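Local coordinates for protein putative thiosugar synthase (Amycolatopsis orientalis, PDB 4N6F) that probably forms 2-thiosugar phosphates with sulphur from a sulphur-carrier protein, as a ThiG-related TIM-barrel enzyme, and holds a fructose 6-phosphate ligand in its pocket, at residues A[66-69]-A[70-74]; A[112-115]-A[116-120]; A[144-147]-A[148-151]; A[223-226]-A[227-230]. All coordinates share one frame; numbering follows the deposited sequence.

Contact 1 (A[66-69]-A[70-74]); sequences LMDL and ADELP. With CA (calcium ion), chain D.
Asp68, Asp71 and Glu72 share one calcium ion at the C-terminal end of helix 60-70, while Leu69 and Leu73, one turn apart, pack away from it. The packed part is apolar. Leu69 and Leu73 lie side by side and point the same way, with Leu69 CD1 and Leu73 CD1 4.1 Å apart; both are buried against helix 36-46, Leu69 on Val39 and Leu73 on Leu43, and Leu69 also meets Phe51 of strand 50-52. The backbone turn behind this pair is held by Leu69 O, which accepts two N-H groups: Leu73 N lies nearly in line with the C=O (173°), and Glu72 N comes from above the carbonyl plane, each at 3.1 Å from Leu69 O. In the TIM barrel this helix joins strand 50-52 to strand 79-83, and the turn begins the loop that leads to the latter. The calcium side is much more open. Asp68 chelates through both its carbonyl O (2.5 Å to calcium) and OD1 (2.3 Å to calcium), CG being anti to the backbone N (chi1 -164°), a setting that brings the carboxylate beside its own carbonyl group. Asp71 gives OD1 and Glu72 OE2, and the carboxylate planes of Asp68 and Glu72 stand 57° apart. Three waters complete a sevenfold shell; one of them, 2.3 Å from calcium, also donates to Asp71 OD2. The other oxygen of Glu72, OE1, is salt-bridged to Arg40, which probably restrains the carboxylate's rotation.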
# COMPACT_ATOMS: atom_id res chain seq x y z
N LEU A 66 -1.70 -27.92 -18.75
CA LEU A 66 -2.85 -27.09 -19.10
C LEU A 66 -4.18 -27.78 -18.78
O LEU A 66 -5.04 -27.20 -18.13
CB LEU A 66 -2.82 -26.66 -20.58
CG LEU A 66 -3.98 -25.73 -20.98
CD1 LEU A 66 -3.83 -24.37 -20.30
CD2 LEU A 66 -4.10 -25.59 -22.49
N MET A 67 -4.34 -29.02 -19.24
CA MET A 67 -5.56 -29.79 -18.97
C MET A 67 -5.79 -29.98 -17.47
O MET A 67 -6.92 -29.88 -17.00
CB MET A 67 -5.55 -31.15 -19.68
CG MET A 67 -5.86 -31.09 -21.18
SD MET A 67 -7.58 -30.67 -21.61
CE MET A 67 -7.42 -28.94 -22.07
N ASP A 68 -4.72 -30.21 -16.72
CA ASP A 68 -4.80 -30.25 -15.26
C ASP A 68 -5.32 -28.90 -14.70
O ASP A 68 -6.19 -28.89 -13.84
CB ASP A 68 -3.43 -30.61 -14.65
CG ASP A 68 -3.52 -31.05 -13.18
OD1 ASP A 68 -4.63 -31.07 -12.61
OD2 ASP A 68 -2.47 -31.39 -12.59
N LEU A 69 -4.79 -27.79 -15.20
CA LEU A 69 -5.20 -26.47 -14.69
C LEU A 69 -6.62 -26.09 -15.11
O LEU A 69 -7.34 -25.45 -14.36
CB LEU A 69 -4.22 -25.39 -15.18
CG LEU A 69 -4.42 -23.97 -14.63
CD1 LEU A 69 -4.28 -23.91 -13.11
CD2 LEU A 69 -3.42 -23.04 -15.30
N ALA A 70 -7.02 -26.53 -16.30
CA ALA A 70 -8.28 -26.10 -16.92
C ALA A 70 -9.56 -26.52 -16.19
O ALA A 70 -10.58 -25.87 -16.35
CB ALA A 70 -8.34 -26.57 -18.37
N ASP A 71 -9.53 -27.60 -15.40
CA ASP A 71 -10.73 -27.99 -14.63
C ASP A 71 -10.72 -27.47 -13.19
O ASP A 71 -11.60 -27.81 -12.40
CB ASP A 71 -10.96 -29.51 -14.66
CG ASP A 71 -9.91 -30.29 -13.88
OD1 ASP A 71 -8.93 -29.69 -13.39
OD2 ASP A 71 -10.06 -31.52 -13.75
N GLU A 72 -9.72 -26.66 -12.86
CA GLU A 72 -9.64 -26.04 -11.54
C GLU A 72 -9.71 -24.52 -11.56
O GLU A 72 -9.97 -23.91 -10.53
CB GLU A 72 -8.36 -26.48 -10.85
CG GLU A 72 -8.40 -27.93 -10.44
CD GLU A 72 -7.07 -28.42 -9.93
OE1 GLU A 72 -6.61 -27.88 -8.90
OE2 GLU A 72 -6.49 -29.34 -10.56
N LEU A 73 -9.45 -23.92 -12.72
CA LEU A 73 -9.60 -22.49 -12.96
C LEU A 73 -10.48 -22.30 -14.18
O LEU A 73 -10.38 -23.09 -15.11
CB LEU A 73 -8.24 -21.86 -13.27
CG LEU A 73 -7.51 -21.03 -12.23
CD1 LEU A 73 -6.31 -20.39 -12.90
CD2 LEU A 73 -8.39 -19.95 -11.61
N PRO A 74 -11.32 -21.25 -14.19
CA PRO A 74 -12.05 -20.90 -15.41
C PRO A 74 -11.16 -20.11 -16.38
O PRO A 74 -11.21 -18.88 -16.39
CB PRO A 74 -13.20 -20.04 -14.89
CG PRO A 74 -12.66 -19.39 -13.66
CD PRO A 74 -11.70 -20.39 -13.05
CA CA D . -6.92 -30.78 -12.32
O HOH W 1 -9.02 -31.59 -10.62
O HOH W 2 -7.26 -32.52 -13.84
O HOH W 3 -5.99 -32.43 -10.43

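Contact 2 (A[112-115]-A[116-120]); sequences DVRG and DDNTP. With F6R (fructose -6-phosphate), chain F.
Arg114 NH1 donates to Asn118 OD1 at 3.0 Å, nearly straight at 163°, while the same guanidinium holds the sugar. Arg114 NH2 donates to O4 of the fructose 6-phosphate at 2.7 Å; the bonds from Arg114 NH1 and NH2 to O3 are weak. Asn118 OD1 lies in the guanidinium plane, but Arg114 approaches from above the amide plane, the two planes being 44° apart. On the edge by NH2, Asp112 OD1 makes a salt bridge 3.1 Å from Arg114 NH2, so amide and carboxylate both fix how the extended arginine is turned. A leucine in place of Arg114 would probably leave the O4 hydroxyl without this donor and Asn118 free to turn. Behind this first shell, a type I turn from Gly115 to Asn118 brings Asn118 round to the arginine. It is closed by Asn118 N to Gly115 O (2.9 Å), and Gly115 N to Thr119 O backs it up beside the single bridge of Arg114 with Pro120. Asp112 has a second charged partner in Arg162. The whole loop runs from strand 108-111 to helix 122-134, with Pro120 on Phe142 of strand 138-143 and Val113 against Thr125 and Ala128 of that helix.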
# COMPACT_ATOMS: atom_id res chain seq x y z
N ASP A 112 10.03 -10.19 -24.01
CA ASP A 112 11.21 -10.10 -23.17
C ASP A 112 12.45 -10.43 -24.01
O ASP A 112 12.51 -11.49 -24.66
CB ASP A 112 11.10 -11.07 -22.00
CG ASP A 112 10.15 -10.58 -20.92
OD1 ASP A 112 10.43 -9.55 -20.30
OD2 ASP A 112 9.11 -11.24 -20.67
N VAL A 113 13.39 -9.50 -24.04
CA VAL A 113 14.69 -9.67 -24.67
C VAL A 113 15.73 -9.19 -23.66
O VAL A 113 15.86 -7.98 -23.43
CB VAL A 113 14.81 -8.85 -25.96
CG1 VAL A 113 16.17 -9.08 -26.62
CG2 VAL A 113 13.69 -9.20 -26.92
N ARG A 114 16.44 -10.12 -23.05
CA ARG A 114 17.33 -9.80 -21.92
C ARG A 114 18.79 -10.11 -22.18
O ARG A 114 19.12 -11.03 -22.93
CB ARG A 114 16.87 -10.54 -20.68
CG ARG A 114 15.40 -10.35 -20.41
CD ARG A 114 14.98 -10.88 -19.06
NE ARG A 114 13.58 -10.56 -18.82
CZ ARG A 114 12.90 -10.89 -17.73
NH1 ARG A 114 13.49 -11.58 -16.75
NH2 ARG A 114 11.62 -10.53 -17.62
N GLY A 115 19.66 -9.32 -21.55
CA GLY A 115 21.08 -9.64 -21.45
C GLY A 115 21.29 -10.77 -20.46
O GLY A 115 20.37 -11.15 -19.72
N ASP A 116 22.50 -11.32 -20.43
CA ASP A 116 22.81 -12.47 -19.56
C ASP A 116 22.71 -12.14 -18.07
O ASP A 116 22.59 -13.04 -17.24
CB ASP A 116 24.18 -13.09 -19.91
CG ASP A 116 24.08 -14.21 -20.96
OD1 ASP A 116 23.20 -14.16 -21.84
OD2 ASP A 116 24.90 -15.15 -20.89
N ASP A 117 22.75 -10.85 -17.72
CA ASP A 117 22.51 -10.42 -16.34
C ASP A 117 21.01 -10.34 -15.96
O ASP A 117 20.67 -9.82 -14.91
CB ASP A 117 23.20 -9.08 -16.05
CG ASP A 117 22.63 -7.93 -16.85
OD1 ASP A 117 22.20 -8.15 -18.01
OD2 ASP A 117 22.62 -6.80 -16.32
N ASN A 118 20.14 -10.87 -16.83
CA ASN A 118 18.69 -10.92 -16.59
C ASN A 118 18.03 -9.54 -16.52
O ASN A 118 17.05 -9.33 -15.82
CB ASN A 118 18.38 -11.74 -15.34
CG ASN A 118 16.99 -12.34 -15.36
OD1 ASN A 118 16.38 -12.49 -16.41
ND2 ASN A 118 16.48 -12.71 -14.18
N THR A 119 18.60 -8.61 -17.28
CA THR A 119 18.14 -7.23 -17.36
C THR A 119 17.64 -7.01 -18.79
O THR A 119 18.23 -7.54 -19.74
CB THR A 119 19.32 -6.28 -17.03
OG1 THR A 119 19.42 -6.14 -15.61
CG2 THR A 119 19.14 -4.92 -17.64
N PRO A 120 16.54 -6.25 -18.96
CA PRO A 120 16.09 -6.00 -20.32
C PRO A 120 17.16 -5.30 -21.15
O PRO A 120 17.81 -4.39 -20.66
CB PRO A 120 14.87 -5.08 -20.16
CG PRO A 120 14.42 -5.27 -18.76
CD PRO A 120 15.62 -5.69 -17.96
C1 F6R F . 8.42 -11.97 -17.74
C2 F6R F . 8.30 -12.66 -16.41
C3 F6R F . 9.39 -12.59 -15.36
C4 F6R F . 9.32 -11.22 -14.69
C5 F6R F . 10.11 -11.20 -13.37
C6 F6R F . 9.62 -10.09 -12.46
O2 F6R F . 7.27 -13.26 -16.12
O3 F6R F . 10.71 -12.82 -15.87
O4 F6R F . 9.87 -10.23 -15.57
O5 F6R F . 9.99 -12.44 -12.67
O6 F6R F . 10.49 -10.03 -11.33
P F6R F . 10.13 -10.64 -9.91
O1P F6R F . 10.33 -12.12 -10.11
O2P F6R F . 8.70 -10.28 -9.62
O3P F6R F . 11.10 -9.92 -9.02
O HOH W 4 20.16 -13.48 -21.63

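Contact 3 (A[144-147]-A[148-151]); sequences LPDL and ATAR
Asp146 OD2 accepts both the hydroxyl and the backbone N-H of Thr149, making Asp146 the N-cap of helix 147-156, which follows strand 138-143 in the TIM barrel. The two side chains cross at about a right angle. Thr149 OG1 reaches Asp146 OD2 at 2.7 Å and Thr149 N reaches it at 3.0 Å, both on the anti side of the carboxylate; the hydroxyl lies 19° out of its plane and the N-H 34°. With CG anti to the backbone N (chi1 177°), the carboxylate of Asp146 folds back over the first turn, and the two bonds on one oxygen limit its rotation. With an alanine here, Thr149 N would probably lose its capping acceptor and the Thr149 hydroxyl one of its two partners. That hydroxyl is also hydrogen-bonded to Asn122, tying the helix start to helix 122-134. A second pair runs one turn on: Leu147 and Arg151 approach at a slant, and Leu147 CD1 sits over the centre of one guanidinium face, though the 3.1 Å from Leu147 CD1 to Arg151 CZ is doubtfully short. Underneath, the helix proper is running: Ala150 N bonds Asp146 O at 2.9 Å, and Arg151 N bonds Leu147 O at 2.9 Å. Ala150 points its methyl inward to Leu161, Leu183 and Ile187. On the outer side a water donates to Asp146 OD1 at 2.8 Å and accepts from Ala148 N at 2.9 Å.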
# COMPACT_ATOMS: atom_id res chain seq x y z
N LEU A 144 14.20 -1.22 -19.12
CA LEU A 144 14.75 -0.33 -18.12
C LEU A 144 14.17 1.05 -18.36
O LEU A 144 14.04 1.46 -19.52
CB LEU A 144 16.28 -0.26 -18.20
CG LEU A 144 17.06 -1.56 -18.03
CD1 LEU A 144 18.56 -1.30 -18.16
CD2 LEU A 144 16.74 -2.21 -16.71
N PRO A 145 13.84 1.78 -17.28
CA PRO A 145 13.21 3.08 -17.45
C PRO A 145 14.11 4.02 -18.23
O PRO A 145 15.09 4.53 -17.71
CB PRO A 145 12.99 3.56 -16.00
CG PRO A 145 13.90 2.74 -15.15
CD PRO A 145 14.04 1.43 -15.86
N ASP A 146 13.79 4.19 -19.50
CA ASP A 146 14.51 5.09 -20.37
C ASP A 146 13.50 5.71 -21.32
O ASP A 146 12.78 5.01 -22.03
CB ASP A 146 15.60 4.37 -21.17
CG ASP A 146 16.31 5.29 -22.12
OD1 ASP A 146 17.06 6.16 -21.64
OD2 ASP A 146 16.12 5.18 -23.35
N LEU A 147 13.49 7.03 -21.33
CA LEU A 147 12.49 7.83 -22.01
C LEU A 147 12.53 7.65 -23.52
O LEU A 147 11.49 7.44 -24.16
CB LEU A 147 12.71 9.29 -21.61
CG LEU A 147 11.68 10.38 -21.91
CD1 LEU A 147 12.04 11.04 -23.22
CD2 LEU A 147 10.24 9.90 -21.90
N ALA A 148 13.73 7.69 -24.11
CA ALA A 148 13.86 7.51 -25.55
C ALA A 148 13.37 6.13 -25.98
O ALA A 148 12.67 5.99 -26.98
CB ALA A 148 15.31 7.74 -25.99
N THR A 149 13.74 5.11 -25.22
CA THR A 149 13.26 3.75 -25.49
C THR A 149 11.73 3.70 -25.42
O THR A 149 11.08 3.15 -26.31
CB THR A 149 13.86 2.75 -24.47
OG1 THR A 149 15.29 2.86 -24.47
CG2 THR A 149 13.46 1.31 -24.82
N ALA A 150 11.17 4.27 -24.36
CA ALA A 150 9.74 4.24 -24.15
C ALA A 150 9.00 4.92 -25.30
O ALA A 150 7.99 4.41 -25.80
CB ALA A 150 9.38 4.89 -22.82
N ARG A 151 9.52 6.06 -25.73
CA ARG A 151 8.94 6.79 -26.85
C ARG A 151 9.01 6.04 -28.18
O ARG A 151 8.06 6.07 -28.97
CB ARG A 151 9.60 8.17 -27.00
CG ARG A 151 9.26 9.11 -25.86
CD ARG A 151 9.88 10.48 -26.09
NE ARG A 151 9.39 11.47 -25.13
CZ ARG A 151 9.97 12.64 -24.88
NH1 ARG A 151 11.10 12.99 -25.51
NH2 ARG A 151 9.45 13.46 -23.98
O HOH W 5 16.29 8.48 -22.99

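Contact 4 (A[223-226]-A[227-230]); sequences AESP and LLMA
Ala223 sets its methyl against the base of Met229, CB to CB 4.0 Å, just before the chain turns into helix 226-245. The sulphur end of Met229 does not follow: CG is anti to the backbone N (chi1 -179°), and bends at the next two torsions carry the thioether away from the loop. Between these two, Ser225 occupies the N-cap position. Its OG is also anti to the backbone N (chi1 175°) and lies over the opening turn, where it accepts from Leu228 N in an almost straight bond (169°) that is nevertheless weak, at 3.4 Å from Leu228 N to Ser225 OG. Leu228 lies alongside this hydroxyl, with its CB 3.7 Å from Ser225 OG. The backbone contribution is firmer: Met229 N meets Ser225 O at 3.2 Å, and Ala230 N meets Pro226 O at 2.9 Å. Pro226 stands first in the helix, a place suited to proline because no helical carbonyl precedes it to need an N-H, and its backbone already fits the helix. Its CB touches Leu227 CD1 at 4.3 Å, an apolar contact between consecutive residues. The second subunit comes close here as well: backbone hydrogen bonds reach it from Glu224 and Ser225, and its Ser246 packs on Leu228 and Met229. Within the chain, Met229 and Ala230 rest on Leu220 of the short helix 218-221, while Leu227 touches Asp41 and Ala230 touches Ala45 and Ala46 of helix 36-46.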
# COMPACT_ATOMS: atom_id res chain seq x y z
N ALA A 223 7.07 -15.94 -0.54
CA ALA A 223 6.39 -15.60 0.71
C ALA A 223 6.04 -16.89 1.45
O ALA A 223 5.80 -17.91 0.83
CB ALA A 223 5.12 -14.79 0.44
N GLU A 224 6.02 -16.83 2.78
CA GLU A 224 5.63 -17.98 3.60
C GLU A 224 4.24 -18.47 3.21
O GLU A 224 4.01 -19.67 3.15
CB GLU A 224 5.69 -17.66 5.10
CG GLU A 224 7.10 -17.61 5.67
CD GLU A 224 7.14 -17.25 7.15
OE1 GLU A 224 6.20 -17.62 7.90
OE2 GLU A 224 8.13 -16.59 7.56
N SER A 225 3.33 -17.54 2.96
CA SER A 225 2.04 -17.89 2.34
C SER A 225 1.83 -17.11 1.05
O SER A 225 1.41 -15.95 1.08
CB SER A 225 0.87 -17.62 3.29
OG SER A 225 -0.34 -17.87 2.60
N PRO A 226 2.11 -17.75 -0.10
CA PRO A 226 1.87 -17.12 -1.39
C PRO A 226 0.44 -16.62 -1.58
O PRO A 226 0.24 -15.58 -2.20
CB PRO A 226 2.18 -18.25 -2.39
CG PRO A 226 3.17 -19.12 -1.67
CD PRO A 226 2.73 -19.08 -0.24
N LEU A 227 -0.52 -17.35 -1.02
CA LEU A 227 -1.94 -17.02 -1.18
C LEU A 227 -2.29 -15.71 -0.53
O LEU A 227 -2.95 -14.88 -1.16
CB LEU A 227 -2.83 -18.13 -0.61
CG LEU A 227 -3.13 -19.26 -1.58
CD1 LEU A 227 -1.84 -19.78 -2.21
CD2 LEU A 227 -3.88 -20.38 -0.88
N LEU A 228 -1.88 -15.54 0.72
CA LEU A 228 -2.10 -14.31 1.47
C LEU A 228 -1.42 -13.10 0.82
O LEU A 228 -1.98 -12.01 0.86
CB LEU A 228 -1.59 -14.44 2.91
CG LEU A 228 -2.59 -14.75 4.03
CD1 LEU A 228 -3.50 -15.91 3.68
CD2 LEU A 228 -1.83 -15.04 5.32
N MET A 229 -0.22 -13.29 0.28
CA MET A 229 0.50 -12.19 -0.36
C MET A 229 -0.17 -11.80 -1.68
O MET A 229 -0.28 -10.63 -1.97
CB MET A 229 1.97 -12.54 -0.61
CG MET A 229 2.77 -11.41 -1.27
SD MET A 229 2.79 -9.89 -0.31
CE MET A 229 4.18 -10.17 0.79
N ALA A 230 -0.61 -12.79 -2.44
CA ALA A 230 -1.39 -12.54 -3.64
C ALA A 230 -2.64 -11.73 -3.29
O ALA A 230 -2.92 -10.72 -3.95
CB ALA A 230 -1.77 -13.84 -4.32

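All four contacts are short-range turns or helix ends placed round one TIM barrel, following each other along the chain. Contact 2 alone meets the fructose 6-phosphate directly; contact 4 comes near it, with the Met229 side chain about 10 Å from the ligand. Contacts 2 and 3 are neighbours, their centres about 16 Å apart, and touch where Thr119 CG2 packs on Leu144 CD1 at 3.7 Å. Contact 1, with its calcium, is remote: its centre lies about 31 Å from that of contact 2, and about 38 Å from that of contact 3, which lies on the opposite side of the chain's centre. Contact 4 is closer to it, centres about 21 Å apart, and both lean on helix 36-46.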